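Local coordinates for protein neuraminidase (Influenza A virus, PDB 4FVK) that is a neuraminidase-like, calcium-binding surface glycoprotein of bat influenza A virus that may remove terminal sialic acid from viral and cellular glycoconjugates, at residues A245-P250 / A280-T285. Residues are numbered along the deposited sequence; the frame is centred on the assembly and turned at random.
Sequences APTDFP and AWTSKT. With CA (calcium ion), chain D.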
loop_
_atom_site.group_PDB
_atom_site.type_symbol
_atom_site.label_atom_id
_atom_site.label_comp_id
_atom_site.label_asym_id
_atom_site.label_seq_id
_atom_site.Cartn_x
_atom_site.Cartn_y
_atom_site.Cartn_z
ATOM N N ALA A 245 -12.294 -42.239 -20.141
ATOM C CA ALA A 245 -12.884 -41.299 -19.182
ATOM C C ALA A 245 -12.653 -39.850 -19.604
ATOM O O ALA A 245 -11.622 -39.258 -19.282
ATOM C CB ALA A 245 -12.316 -41.543 -17.793
ATOM N N PRO A 246 -13.619 -39.265 -20.317
ATOM C CA PRO A 246 -13.493 -37.900 -20.862
ATOM C C PRO A 246 -13.468 -36.875 -19.737
ATOM O O PRO A 246 -14.070 -37.152 -18.695
ATOM C CB PRO A 246 -14.776 -37.729 -21.679
ATOM C CG PRO A 246 -15.375 -39.135 -21.803
ATOM C CD PRO A 246 -14.944 -39.847 -20.575
ATOM N N THR A 247 -12.810 -35.724 -19.927
ATOM C CA THR A 247 -12.659 -34.794 -18.805
ATOM C C THR A 247 -13.257 -33.404 -18.995
ATOM O O THR A 247 -13.158 -32.562 -18.105
ATOM C CB THR A 247 -11.182 -34.661 -18.341
ATOM O OG1 THR A 247 -10.381 -34.068 -19.378
ATOM C CG2 THR A 247 -10.633 -36.019 -17.972
ATOM N N ASP A 248 -13.869 -33.156 -20.146
ATOM C CA ASP A 248 -14.503 -31.874 -20.381
ATOM C C ASP A 248 -15.777 -31.816 -19.551
ATOM O O ASP A 248 -16.162 -32.801 -18.923
ATOM C CB ASP A 248 -14.817 -31.695 -21.870
ATOM C CG ASP A 248 -14.904 -30.234 -22.289
ATOM O OD1 ASP A 248 -14.804 -29.341 -21.411
ATOM O OD2 ASP A 248 -15.086 -29.977 -23.504
ATOM N N PHE A 249 -16.400 -30.649 -19.493
ATOM C CA PHE A 249 -17.771 -30.555 -19.020
ATOM C C PHE A 249 -18.448 -29.617 -19.981
ATOM O O PHE A 249 -17.949 -28.519 -20.194
ATOM C CB PHE A 249 -17.908 -30.013 -17.581
ATOM C CG PHE A 249 -19.319 -30.087 -17.078
ATOM C CD1 PHE A 249 -19.761 -31.202 -16.380
ATOM C CD2 PHE A 249 -20.240 -29.100 -17.404
ATOM C CE1 PHE A 249 -21.080 -31.297 -15.961
ATOM C CE2 PHE A 249 -21.559 -29.194 -16.995
ATOM C CZ PHE A 249 -21.982 -30.292 -16.279
ATOM N N PRO A 250 -19.574 -30.045 -20.590
ATOM C CA PRO A 250 -20.292 -31.317 -20.415
ATOM C C PRO A 250 -19.558 -32.546 -20.956
ATOM O O PRO A 250 -18.608 -32.439 -21.729
ATOM C CB PRO A 250 -21.551 -31.104 -21.255
ATOM C CG PRO A 250 -21.110 -30.218 -22.338
ATOM C CD PRO A 250 -20.216 -29.218 -21.629
ATOM N N ALA A 280 0.571 -39.707 -15.705
ATOM C CA ALA A 280 -0.222 -38.588 -16.137
ATOM C C ALA A 280 -1.278 -38.353 -15.077
ATOM O O ALA A 280 -1.679 -39.282 -14.373
ATOM C CB ALA A 280 -0.872 -38.879 -17.495
ATOM N N TRP A 281 -1.716 -37.108 -14.951
ATOM C CA TRP A 281 -2.862 -36.820 -14.107
ATOM C C TRP A 281 -3.968 -36.188 -14.912
ATOM O O TRP A 281 -3.755 -35.352 -15.790
ATOM C CB TRP A 281 -2.514 -35.889 -12.951
ATOM C CG TRP A 281 -1.724 -36.494 -11.865
ATOM C CD1 TRP A 281 -0.361 -36.629 -11.810
ATOM C CD2 TRP A 281 -2.230 -36.976 -10.612
ATOM N NE1 TRP A 281 -0.000 -37.191 -10.611
ATOM C CE2 TRP A 281 -1.127 -37.423 -9.863
ATOM C CE3 TRP A 281 -3.509 -37.094 -10.066
ATOM C CZ2 TRP A 281 -1.260 -37.968 -8.594
ATOM C CZ3 TRP A 281 -3.644 -37.637 -8.810
ATOM C CH2 TRP A 281 -2.528 -38.067 -8.081
ATOM N N THR A 282 -5.165 -36.565 -14.533
ATOM C CA THR A 282 -6.373 -36.204 -15.220
ATOM C C THR A 282 -7.159 -35.409 -14.174
ATOM O O THR A 282 -6.888 -35.546 -12.986
ATOM C CB THR A 282 -7.072 -37.521 -15.621
ATOM O OG1 THR A 282 -7.146 -37.602 -17.046
ATOM C CG2 THR A 282 -8.431 -37.675 -14.991
ATOM N N SER A 283 -8.084 -34.549 -14.592
ATOM C CA SER A 283 -8.832 -33.761 -13.622
ATOM C C SER A 283 -10.189 -33.414 -14.177
ATOM O O SER A 283 -10.299 -33.070 -15.323
ATOM C CB SER A 283 -8.082 -32.468 -13.287
ATOM O OG SER A 283 -8.085 -31.622 -14.412
ATOM N N LYS A 284 -11.221 -33.485 -13.345
ATOM C CA LYS A 284 -12.576 -33.291 -13.827
ATOM C C LYS A 284 -13.560 -33.085 -12.689
ATOM O O LYS A 284 -13.250 -33.342 -11.527
ATOM C CB LYS A 284 -13.007 -34.523 -14.640
ATOM C CG LYS A 284 -12.881 -35.837 -13.867
ATOM C CD LYS A 284 -13.657 -36.953 -14.595
ATOM C CE LYS A 284 -12.875 -38.245 -14.685
ATOM N NZ LYS A 284 -12.490 -38.768 -13.351
ATOM N N THR A 285 -14.770 -32.650 -13.017
ATOM C CA THR A 285 -15.801 -32.545 -11.989
ATOM C C THR A 285 -16.107 -33.945 -11.455
ATOM O O THR A 285 -15.772 -34.946 -12.105
ATOM C CB THR A 285 -17.067 -31.964 -12.569
ATOM O OG1 THR A 285 -17.560 -32.858 -13.563
ATOM C CG2 THR A 285 -16.774 -30.600 -13.235
HETATM CA CA CA D . -16.298 -30.294 -25.465
HETATM O O HOH W 1 -11.517 -30.517 -16.473
HETATM O O HOH W 2 -14.938 -31.632 -15.921
HETATM O O HOH W 3 -8.687 -32.961 -17.375
HETATM O O HOH W 4 -17.900 -31.469 -24.090
#
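The carbonyl oxygen of S283 is met by two waters that tie it to T247, a worked example of a loop joined to a strand edge through solvent. One water donates to S283 O at 2.6 Å and accepts from T247 OG1 at 2.8 Å. A second lies 3.1 Å from both S283 O and T247 O, but has more acceptors nearby than protons, so its bonds are probably shared. A third donates to T247 O and accepts from T285 N at 3.1 Å. Beside these bridges the side chain of T247 packs directly: CB sits 3.5 Å from S283 O, and its methyl CG2 faces T282 OG1, a buried hydroxyl without a polar partner in the model. With chi1 at 65°, T247 turns OG1 to its water and leaves CG2 for T282. K284 lays CB against T247 and bends away to a salt bridge with E297. Beyond T247 the loop turns to calcium, bound by D248 OD2 at 2.3 Å, by backbone oxygens of N218, D222, G266 and G268, and by a water that donates to P250 O; D248 OD1 accepts from F249 N, which comes from above the carboxylate plane, and also from I270 N. In this six-bladed beta-propeller, segment 245-250 belongs to the long connection after strand 236-239 and runs beside the edge of strand 280-284, whose T282 and K284 pair with strand 292-299.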